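Local coordinates for tyrocidine synthase 2 (Brevibacillus parabrevis, PDB 6TA8), which is a nonribosomal peptide synthetase, a multidomain modular enzyme, represented here by a condensation domain, at residues A[183-186]-A[192-195]. Numbering follows the deposited sequence.
Sequences YSQA and IVLP
The primary amide of Q185 grips both polar backbone atoms of V193, a worked example of a glutamine side chain pairing with an extended backbone as a neighbouring strand would. N of V193 donates to OE1 of Q185 at 2.7 Å, nearly straight at 166°, with the donor tilted moderately from the carbonyl plane. NE2 of Q185 returns a bond of 2.9 Å to O of V193. The acceptor lies close to the amide plane of the glutamine, yet NE2 sits above the plane of the V193 carbonyl, away from its lone pairs. Two bonds running in opposite senses fix the rotation of the carboxamide. A further bond from NE2 to the hydroxyl of S181, one helical turn back, anchors the same group.

The contact closes the loop that follows helix 169-187 of the condensation domain: the chain leaves the helix, doubles back, and is pinned to its last turn on the surface. Beyond CG the side chain of Q185 runs extended (chi2 176°), which carries the amide across to the loop.

Van der Waals contact adds little: OE1 of Q185 lies 3.3 Å from CA of I192 and 3.9 Å from CB of V193, so the loop backbone, rather than its side-chain ends, meets the amide. I192 and L194 instead pack on Q78 and H82 of helix 69-82, which Y183 also touches through L71 and V72.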
loop_
_atom_site.group_PDB
_atom_site.type_symbol
_atom_site.label_atom_id
_atom_site.label_comp_id
_atom_site.label_asym_id
_atom_site.label_seq_id
_atom_site.Cartn_x
_atom_site.Cartn_y
_atom_site.Cartn_z
ATOM N N TYR A 183 -16.065 -14.525 -12.051
ATOM C CA TYR A 183 -15.762 -15.906 -12.407
ATOM C C TYR A 183 -16.904 -16.842 -12.035
ATOM O O TYR A 183 -17.086 -17.880 -12.680
ATOM C CB TYR A 183 -14.466 -16.353 -11.731
ATOM C CG TYR A 183 -13.872 -17.614 -12.320
ATOM C CD1 TYR A 183 -13.020 -17.558 -13.414
ATOM C CD2 TYR A 183 -14.164 -18.860 -11.779
ATOM C CE1 TYR A 183 -12.474 -18.707 -13.954
ATOM C CE2 TYR A 183 -13.623 -20.015 -12.313
ATOM C CZ TYR A 183 -12.779 -19.933 -13.400
ATOM O OH TYR A 183 -12.237 -21.079 -13.937
ATOM N N SER A 184 -17.681 -16.495 -11.008
ATOM C CA SER A 184 -18.824 -17.321 -10.637
ATOM C C SER A 184 -19.946 -17.189 -11.659
ATOM O O SER A 184 -20.530 -18.191 -12.089
ATOM C CB SER A 184 -19.314 -16.941 -9.240
ATOM O OG SER A 184 -18.266 -17.040 -8.292
ATOM N N GLN A 185 -20.259 -15.956 -12.063
ATOM C CA GLN A 185 -21.293 -15.746 -13.072
ATOM C C GLN A 185 -20.894 -16.332 -14.419
ATOM O O GLN A 185 -21.763 -16.732 -15.201
ATOM C CB GLN A 185 -21.594 -14.254 -13.219
ATOM C CG GLN A 185 -22.003 -13.561 -11.929
ATOM C CD GLN A 185 -22.187 -12.068 -12.112
ATOM O OE1 GLN A 185 -22.722 -11.615 -13.125
ATOM N NE2 GLN A 185 -21.739 -11.291 -11.132
ATOM N N ALA A 186 -19.592 -16.394 -14.708
ATOM C CA ALA A 186 -19.147 -16.899 -16.003
ATOM C C ALA A 186 -19.353 -18.405 -16.114
ATOM O O ALA A 186 -19.824 -18.895 -17.148
ATOM C CB ALA A 186 -17.679 -16.541 -16.232
ATOM N N ILE A 192 -21.848 -11.271 -17.180
ATOM C CA ILE A 192 -21.201 -10.766 -15.973
ATOM C C ILE A 192 -21.792 -9.409 -15.610
ATOM O O ILE A 192 -21.729 -8.456 -16.395
ATOM C CB ILE A 192 -19.680 -10.681 -16.162
ATOM C CG1 ILE A 192 -19.136 -12.036 -16.621
ATOM C CG2 ILE A 192 -19.013 -10.237 -14.870
ATOM C CD1 ILE A 192 -17.646 -12.053 -16.853
ATOM N N VAL A 193 -22.370 -9.321 -14.414
ATOM C CA VAL A 193 -22.969 -8.093 -13.902
ATOM C C VAL A 193 -22.291 -7.773 -12.578
ATOM O O VAL A 193 -22.458 -8.503 -11.592
ATOM C CB VAL A 193 -24.488 -8.220 -13.727
ATOM C CG1 VAL A 193 -25.062 -6.949 -13.113
ATOM C CG2 VAL A 193 -25.154 -8.521 -15.063
ATOM N N LEU A 194 -21.527 -6.693 -12.553
ATOM C CA LEU A 194 -20.827 -6.230 -11.368
ATOM C C LEU A 194 -21.607 -5.110 -10.696
ATOM O O LEU A 194 -22.454 -4.468 -11.324
ATOM C CB LEU A 194 -19.420 -5.748 -11.742
ATOM C CG LEU A 194 -18.495 -6.826 -12.318
ATOM C CD1 LEU A 194 -17.124 -6.256 -12.652
ATOM C CD2 LEU A 194 -18.371 -8.000 -11.356
ATOM N N PRO A 195 -21.364 -4.858 -9.406
ATOM C CA PRO A 195 -22.104 -3.801 -8.707
ATOM C C PRO A 195 -21.937 -2.441 -9.370
ATOM O O PRO A 195 -21.047 -2.219 -10.195
ATOM C CB PRO A 195 -21.491 -3.810 -7.301
ATOM C CG PRO A 195 -21.002 -5.203 -7.126
ATOM C CD PRO A 195 -20.520 -5.638 -8.482
#